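Local coordinates for protein alpha-fucosidase (Bifidobacterium bifidum, PDB 2EAB) that acts as a 1,2-alpha-L-fucosidase, probably hydrolysing alpha-1,2-linked fucose from glycans, this chain being the catalytic portion of a much longer protein, at residues L547-S552 and C610-W615; Q585-A590 and R630-A635. One frame throughout, in Å; residues are numbered along the deposited sequence.

Interaction 1: L547-S552 and C610-W615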
ATOM      1  N   LEU A 547     -12.721  25.045  -0.546  1.00  7.85           N
ATOM      2  CA  LEU A 547     -13.142  25.422  -1.897  1.00  7.99           C
ATOM      3  C   LEU A 547     -13.408  26.911  -2.020  1.00  7.96           C
ATOM      4  O   LEU A 547     -13.896  27.544  -1.085  1.00  8.38           O
ATOM      5  CB  LEU A 547     -14.399  24.649  -2.308  1.00  8.23           C
ATOM      6  CG  LEU A 547     -14.257  23.128  -2.416  1.00  8.62           C
ATOM      7  CD1 LEU A 547     -15.573  22.486  -2.816  1.00  9.20           C
ATOM      8  CD2 LEU A 547     -13.155  22.753  -3.399  1.00  8.87           C
ATOM      9  N   HIS A 548     -13.090  27.470  -3.184  1.00  8.06           N
ATOM     10  CA  HIS A 548     -13.477  28.842  -3.493  1.00  8.24           C
ATOM     11  C   HIS A 548     -13.840  28.963  -4.964  1.00  8.35           C
ATOM     12  O   HIS A 548     -13.516  28.082  -5.760  1.00  8.49           O
ATOM     13  CB  HIS A 548     -12.399  29.857  -3.049  1.00  8.34           C
ATOM     14  CG  HIS A 548     -11.265  30.053  -4.015  1.00  8.49           C
ATOM     15  ND1 HIS A 548     -10.469  31.179  -3.984  1.00  9.37           N
ATOM     16  CD2 HIS A 548     -10.780  29.279  -5.017  1.00  8.15           C
ATOM     17  CE1 HIS A 548      -9.556  31.098  -4.936  1.00  9.05           C
ATOM     18  NE2 HIS A 548      -9.720  29.954  -5.576  1.00  8.27           N
ATOM     19  N   LYS A 549     -14.545  30.034  -5.311  1.00  8.57           N
ATOM     20  CA  LYS A 549     -14.767  30.367  -6.710  1.00  9.18           C
ATOM     21  C   LYS A 549     -13.440  30.839  -7.288  1.00  9.23           C
ATOM     22  O   LYS A 549     -12.812  31.755  -6.746  1.00  9.58           O
ATOM     23  CB  LYS A 549     -15.829  31.459  -6.850  1.00  9.34           C
ATOM     24  CG  LYS A 549     -15.968  31.989  -8.269  1.00 10.87           C
ATOM     25  CD  LYS A 549     -17.105  32.985  -8.403  1.00 12.89           C
ATOM     26  CE  LYS A 549     -17.187  33.544  -9.823  1.00 14.83           C
ATOM     27  NZ  LYS A 549     -17.359  32.487 -10.873  1.00 17.53           N
ATOM     28  N   ALA A 550     -13.012  30.200  -8.372  1.00  9.73           N
ATOM     29  CA  ALA A 550     -11.749  30.534  -9.015  1.00 10.02           C
ATOM     30  C   ALA A 550     -11.724  31.969  -9.514  1.00  9.95           C
ATOM     31  O   ALA A 550     -12.758  32.537  -9.881  1.00  9.85           O
ATOM     32  CB  ALA A 550     -11.483  29.593 -10.166  1.00 10.52           C
ATOM     33  N   GLY A 551     -10.527  32.544  -9.505  1.00  9.77           N
ATOM     34  CA  GLY A 551     -10.251  33.765 -10.241  1.00 10.32           C
ATOM     35  C   GLY A 551     -10.115  33.475 -11.723  1.00 10.63           C
ATOM     36  O   GLY A 551     -10.240  32.327 -12.166  1.00 10.65           O
ATOM     37  N   SER A 552      -9.843  34.526 -12.491  1.00 11.14           N
ATOM     38  CA  SER A 552      -9.868  34.455 -13.953  1.00 11.79           C
ATOM     39  C   SER A 552      -8.896  33.443 -14.565  1.00 11.58           C
ATOM     40  O   SER A 552      -9.133  32.955 -15.671  1.00 12.38           O
ATOM     41  CB  SER A 552      -9.645  35.842 -14.565  1.00 12.23           C
ATOM     42  OG  SER A 552      -8.415  36.389 -14.135  1.00 14.15           O
ATOM     43  N   CYS A 610     -27.512  26.366  -8.125  1.00 13.36           N
ATOM     44  CA  CYS A 610     -26.151  25.974  -7.815  1.00 12.94           C
ATOM     45  C   CYS A 610     -25.181  26.800  -8.643  1.00 12.66           C
ATOM     46  O   CYS A 610     -25.199  26.756  -9.874  1.00 13.13           O
ATOM     47  CB  CYS A 610     -25.976  24.482  -8.082  1.00 12.81           C
ATOM     48  SG  CYS A 610     -24.311  23.857  -7.862  1.00 13.52           S
ATOM     49  N   SER A 611     -24.337  27.555  -7.945  1.00 12.24           N
ATOM     50  CA  SER A 611     -23.408  28.486  -8.566  1.00 12.18           C
ATOM     51  C   SER A 611     -22.174  28.612  -7.691  1.00 11.74           C
ATOM     52  O   SER A 611     -22.270  28.530  -6.468  1.00 11.33           O
ATOM     53  CB  SER A 611     -24.072  29.859  -8.695  1.00 12.38           C
ATOM     54  OG  SER A 611     -23.132  30.852  -9.064  1.00 13.28           O
ATOM     55  N   ALA A 612     -21.023  28.837  -8.318  1.00 11.24           N
ATOM     56  CA  ALA A 612     -19.792  29.103  -7.574  1.00 10.95           C
ATOM     57  C   ALA A 612     -19.915  30.371  -6.731  1.00 11.04           C
ATOM     58  O   ALA A 612     -19.190  30.536  -5.748  1.00 10.56           O
ATOM     59  CB  ALA A 612     -18.603  29.190  -8.514  1.00 11.09           C
ATOM     60  N   ASP A 613     -20.846  31.250  -7.107  1.00 11.23           N
ATOM     61  CA  ASP A 613     -21.154  32.445  -6.322  1.00 11.49           C
ATOM     62  C   ASP A 613     -21.700  32.110  -4.929  1.00 11.09           C
ATOM     63  O   ASP A 613     -21.653  32.951  -4.028  1.00 10.95           O
ATOM     64  CB  ASP A 613     -22.156  33.339  -7.062  1.00 11.99           C
ATOM     65  CG  ASP A 613     -21.547  34.043  -8.263  1.00 14.08           C
ATOM     66  OD1 ASP A 613     -20.306  34.158  -8.343  1.00 16.75           O
ATOM     67  OD2 ASP A 613     -22.323  34.503  -9.129  1.00 17.47           O
ATOM     68  N   ASN A 614     -22.211  30.890  -4.757  1.00 10.82           N
ATOM     69  CA  ASN A 614     -22.740  30.436  -3.468  1.00 10.70           C
ATOM     70  C   ASN A 614     -21.670  30.313  -2.385  1.00 10.24           C
ATOM     71  O   ASN A 614     -21.996  30.150  -1.212  1.00 10.52           O
ATOM     72  CB  ASN A 614     -23.469  29.094  -3.613  1.00 10.70           C
ATOM     73  CG  ASN A 614     -24.672  29.166  -4.540  1.00 11.50           C
ATOM     74  OD1 ASN A 614     -25.078  30.246  -4.986  1.00 11.99           O
ATOM     75  ND2 ASN A 614     -25.252  28.008  -4.831  1.00 11.70           N
ATOM     76  N   TRP A 615     -20.402  30.380  -2.789  1.00  9.99           N
ATOM     77  CA  TRP A 615     -19.277  30.246  -1.862  1.00  9.92           C
ATOM     78  C   TRP A 615     -18.728  31.585  -1.353  1.00 10.33           C
ATOM     79  O   TRP A 615     -17.703  31.619  -0.669  1.00 10.11           O
ATOM     80  CB  TRP A 615     -18.169  29.374  -2.471  1.00  9.98           C
ATOM     81  CG  TRP A 615     -18.364  27.927  -2.140  1.00  8.93           C
ATOM     82  CD1 TRP A 615     -17.700  27.209  -1.181  1.00  9.41           C
ATOM     83  CD2 TRP A 615     -19.305  27.026  -2.738  1.00  8.91           C
ATOM     84  NE1 TRP A 615     -18.167  25.919  -1.151  1.00  9.02           N
ATOM     85  CE2 TRP A 615     -19.150  25.776  -2.096  1.00  8.51           C
ATOM     86  CE3 TRP A 615     -20.257  27.148  -3.761  1.00  9.14           C
ATOM     87  CZ2 TRP A 615     -19.914  24.658  -2.443  1.00  9.25           C
ATOM     88  CZ3 TRP A 615     -21.021  26.032  -4.103  1.00  9.57           C
ATOM     89  CH2 TRP A 615     -20.841  24.803  -3.447  1.00  9.58           C
TER
HETATM   90  O   HOH W   1     -19.980  31.597 -10.578  1.00 25.08           O

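Interaction 2: Q585-A590 and R630-A635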
ATOM      1  N   GLN A 585     -13.725  13.174  -6.645  1.00  6.37           N
ATOM      2  CA  GLN A 585     -13.903  11.766  -6.310  1.00  6.40           C
ATOM      3  C   GLN A 585     -14.401  11.582  -4.888  1.00  6.18           C
ATOM      4  O   GLN A 585     -15.243  10.712  -4.631  1.00  6.44           O
ATOM      5  CB  GLN A 585     -12.613  10.976  -6.503  1.00  6.18           C
ATOM      6  CG  GLN A 585     -12.867   9.490  -6.668  1.00  7.05           C
ATOM      7  CD  GLN A 585     -13.552   9.186  -7.985  1.00  7.13           C
ATOM      8  OE1 GLN A 585     -12.975   9.383  -9.047  1.00  7.64           O
ATOM      9  NE2 GLN A 585     -14.804   8.736  -7.922  1.00  8.91           N
ATOM     10  N   MET A 586     -13.877  12.389  -3.964  1.00  6.08           N
ATOM     11  CA  MET A 586     -14.299  12.306  -2.572  1.00  6.34           C
ATOM     12  C   MET A 586     -15.779  12.636  -2.430  1.00  6.19           C
ATOM     13  O   MET A 586     -16.513  11.930  -1.745  1.00  5.99           O
ATOM     14  CB  MET A 586     -13.471  13.226  -1.679  1.00  6.42           C
ATOM     15  CG  MET A 586     -13.866  13.114  -0.218  1.00  6.88           C
ATOM     16  SD  MET A 586     -12.990  14.243   0.854  1.00  6.71           S
ATOM     17  CE  MET A 586     -13.563  15.838   0.243  1.00  8.23           C
ATOM     18  N   LEU A 587     -16.211  13.722  -3.061  1.00  6.29           N
ATOM     19  CA  LEU A 587     -17.621  14.100  -2.993  1.00  6.71           C
ATOM     20  C   LEU A 587     -18.505  13.036  -3.639  1.00  6.85           C
ATOM     21  O   LEU A 587     -19.596  12.750  -3.147  1.00  7.13           O
ATOM     22  CB  LEU A 587     -17.852  15.475  -3.624  1.00  6.88           C
ATOM     23  CG  LEU A 587     -17.209  16.660  -2.892  1.00  6.93           C
ATOM     24  CD1 LEU A 587     -17.355  17.931  -3.709  1.00  8.21           C
ATOM     25  CD2 LEU A 587     -17.794  16.850  -1.489  1.00  8.58           C
ATOM     26  N   ASN A 588     -18.017  12.451  -4.727  1.00  7.01           N
ATOM     27  CA  ASN A 588     -18.709  11.358  -5.398  1.00  7.15           C
ATOM     28  C   ASN A 588     -18.896  10.166  -4.451  1.00  7.18           C
ATOM     29  O   ASN A 588     -20.019   9.670  -4.267  1.00  7.41           O
ATOM     30  CB  ASN A 588     -17.919  10.958  -6.646  1.00  7.36           C
ATOM     31  CG  ASN A 588     -18.774  10.273  -7.695  1.00  8.73           C
ATOM     32  OD1 ASN A 588     -19.945   9.955  -7.473  1.00  9.76           O
ATOM     33  ND2 ASN A 588     -18.185  10.047  -8.859  1.00  9.40           N
ATOM     34  N   ASP A 589     -17.797   9.730  -3.834  1.00  7.02           N
ATOM     35  CA  ASP A 589     -17.835   8.650  -2.848  1.00  6.87           C
ATOM     36  C   ASP A 589     -18.725   8.999  -1.653  1.00  6.74           C
ATOM     37  O   ASP A 589     -19.492   8.149  -1.181  1.00  7.07           O
ATOM     38  CB  ASP A 589     -16.425   8.319  -2.329  1.00  7.09           C
ATOM     39  CG  ASP A 589     -15.550   7.564  -3.334  1.00  7.48           C
ATOM     40  OD1 ASP A 589     -16.022   7.175  -4.417  1.00  8.55           O
ATOM     41  OD2 ASP A 589     -14.359   7.343  -3.012  1.00  8.86           O
ATOM     42  N   ALA A 590     -18.615  10.235  -1.165  1.00  6.68           N
ATOM     43  CA  ALA A 590     -19.407  10.685  -0.021  1.00  6.96           C
ATOM     44  C   ALA A 590     -20.904  10.642  -0.317  1.00  7.25           C
ATOM     45  O   ALA A 590     -21.693  10.202   0.521  1.00  7.25           O
ATOM     46  CB  ALA A 590     -18.983  12.083   0.401  1.00  7.20           C
ATOM     47  N   ARG A 630     -24.864  24.810  -1.015  1.00 10.39           N
ATOM     48  CA  ARG A 630     -23.473  24.356  -0.981  1.00  9.85           C
ATOM     49  C   ARG A 630     -23.439  22.860  -0.691  1.00  9.79           C
ATOM     50  O   ARG A 630     -22.511  22.351  -0.061  1.00  9.73           O
ATOM     51  CB  ARG A 630     -22.655  25.148   0.046  1.00  9.83           C
ATOM     52  CG  ARG A 630     -22.431  26.595  -0.353  1.00  9.72           C
ATOM     53  CD  ARG A 630     -21.594  27.352   0.662  1.00  9.84           C
ATOM     54  NE  ARG A 630     -22.310  27.591   1.915  1.00 10.74           N
ATOM     55  CZ  ARG A 630     -23.065  28.657   2.172  1.00 11.49           C
ATOM     56  NH1 ARG A 630     -23.214  29.613   1.263  1.00 11.72           N
ATOM     57  NH2 ARG A 630     -23.667  28.769   3.348  1.00 12.50           N
ATOM     58  N   SER A 631     -24.464  22.157  -1.168  1.00  9.29           N
ATOM     59  CA  SER A 631     -24.579  20.717  -0.970  1.00  9.20           C
ATOM     60  C   SER A 631     -23.476  19.965  -1.708  1.00  8.67           C
ATOM     61  O   SER A 631     -22.825  20.509  -2.611  1.00  8.62           O
ATOM     62  CB  SER A 631     -25.948  20.219  -1.430  1.00  9.53           C
ATOM     63  OG  SER A 631     -26.092  20.354  -2.833  1.00  9.77           O
ATOM     64  N   TRP A 632     -23.286  18.706  -1.339  1.00  8.57           N
ATOM     65  CA  TRP A 632     -22.258  17.898  -1.975  1.00  8.36           C
ATOM     66  C   TRP A 632     -22.462  17.777  -3.485  1.00  8.47           C
ATOM     67  O   TRP A 632     -21.501  17.881  -4.244  1.00  8.03           O
ATOM     68  CB  TRP A 632     -22.168  16.517  -1.335  1.00  8.41           C
ATOM     69  CG  TRP A 632     -21.742  16.547   0.106  1.00  8.17           C
ATOM     70  CD1 TRP A 632     -21.224  17.611   0.804  1.00  7.99           C
ATOM     71  CD2 TRP A 632     -21.778  15.450   1.020  1.00  7.91           C
ATOM     72  NE1 TRP A 632     -20.950  17.237   2.096  1.00  8.43           N
ATOM     73  CE2 TRP A 632     -21.273  15.914   2.254  1.00  7.73           C
ATOM     74  CE3 TRP A 632     -22.185  14.112   0.915  1.00  8.59           C
ATOM     75  CZ2 TRP A 632     -21.179  15.091   3.379  1.00  8.06           C
ATOM     76  CZ3 TRP A 632     -22.088  13.293   2.034  1.00  8.64           C
ATOM     77  CH2 TRP A 632     -21.587  13.787   3.247  1.00  8.54           C
ATOM     78  N   SER A 633     -23.707  17.571  -3.923  1.00  8.67           N
ATOM     79  CA  SER A 633     -24.014  17.493  -5.358  1.00  9.24           C
ATOM     80  C   SER A 633     -23.678  18.794  -6.081  1.00  9.05           C
ATOM     81  O   SER A 633     -23.126  18.779  -7.183  1.00  8.92           O
ATOM     82  CB  SER A 633     -25.487  17.145  -5.594  1.00  9.43           C
ATOM     83  OG  SER A 633     -25.792  15.857  -5.087  1.00 11.05           O
ATOM     84  N   CYS A 634     -24.015  19.920  -5.455  1.00  9.29           N
ATOM     85  CA  CYS A 634     -23.728  21.220  -6.037  1.00  9.14           C
ATOM     86  C   CYS A 634     -22.221  21.434  -6.168  1.00  8.55           C
ATOM     87  O   CYS A 634     -21.724  21.729  -7.254  1.00  8.78           O
ATOM     88  CB  CYS A 634     -24.367  22.330  -5.208  1.00  9.31           C
ATOM     89  SG  CYS A 634     -23.965  23.977  -5.820  1.00 10.65           S
ATOM     90  N   ALA A 635     -21.495  21.251  -5.066  1.00  8.59           N
ATOM     91  CA  ALA A 635     -20.044  21.438  -5.063  1.00  8.57           C
ATOM     92  C   ALA A 635     -19.373  20.559  -6.121  1.00  8.54           C
ATOM     93  O   ALA A 635     -18.536  21.028  -6.893  1.00  8.56           O
ATOM     94  CB  ALA A 635     -19.466  21.152  -3.679  1.00  8.33           C
TER

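Interaction 1: L547-S552 and C610-W615
Lys-549, on the short strand 548-549, brings its CA to 5.3 Å from the CA of Ala-612, where a 3-10 turn begins, and the two backbones meet there without bonding to each other. The lysine chain does most of the work. With CG anti to the backbone N (chi1 172°) and the next two torsions extended, it runs past the alanine methyl, CG lying 3.9 Å from Ala-612 CB, and then alongside Asp-613, both side chains heading the same way. Its CD comes 3.4 Å from Asp-613 OD1. A bend at chi4 (57°) ends the chain with NZ 4.2 Å from that OD1, too far for a salt bridge. A water bridges the gap instead, accepting from Lys-549 NZ at 2.8 Å and donating weakly to OD1; Asp-556 offers NZ a second, long and weak, charge partner. The 3-10 turn is tied at its start by an ST turn, Asp-613 N to Ser-611 OG at 3.0 Å. At the other end of the contact, Leu-547 O approaches Trp-615 CD1 obliquely at 3.8 Å, and Leu-547 CB sits 4.1 Å from Trp-615 NE1. That indole N-H is taken by Val-543 O of helix 525-546. The contact thus joins the edge strand following that helix, hydrogen-bonded to strand 558-565, to the loop before helix 632-639, on which Trp-615 also rests.

Interaction 2: Q585-A590 and R630-A635
Trp-632 and Ala-635, in the first turn of helix 632-639, pack on Leu-587 and Ala-590 of helix 577-596. This is apolar helix-to-helix packing inside the family 95 catalytic domain, whose family fold is an (alpha/alpha)6 barrel. The same partner helix carries Gln-585, which bonds Asp-690, a calcium-binding residue of this protein whose ion is not bound to this chain here. Just ahead of helix 632-639, Arg-630 turns elsewhere, its guanidinium in a cation-pi contact with Phe-623. Ser-631 is the N-cap, its OG accepting a weak capping bond from Cys-634 N at 3.4 Å; Asn-629 OD1 also bonds that hydroxyl. Trp-632 then reaches across. CG stands anti to the carbonyl carbon (chi1 -64°), which swings the indole toward the partner helix, and Ala-590 CB settles over one face of the six-membered ring as a CH-pi contact, 4.1 Å from the ring centroid and 27° off the normal. The methyl is displaced toward the rim, and Ala-590 O comes 3.5 Å from Trp-632 CZ3. At the five-membered end, Leu-587 CD2 lies 4.2 Å from Trp-632 CD1, oblique to the ring. An alanine in place of Trp-632 would probably open a gap beneath the Ala-590 methyl and leave Leu-587 CD2 without its aromatic neighbour. Beyond the tryptophan, Ser-633 faces away and bonds Val-604 O through its OG. Ala-635 completes the turn: its CB touches the other branch of the leucine, 3.9 Å from Leu-587 CD1.

Interactions 1 and 2 are joined directly: the disulfide from Cys-610 SG to Cys-634 SG ties 610-615 to 630-635, Asn-614 O probably accepts from Arg-630 NH1 at 2.8 Å, and the Trp-615 ring packs on Ala-635 CB through CZ2. Each contact uses one tryptophan, Trp-632 against helix 577-596 and Trp-615 against the turn from helix 525-546 into strand 548-549. Interaction 2 is wholly buried and apolar, helix on helix. Interaction 1, farther from the chain's centre, is mixed: its tryptophan and alanine are buried, while its lysine and aspartate reach the surface and are linked through a single water, weakly on the aspartate side. Helix 525-546 borders both.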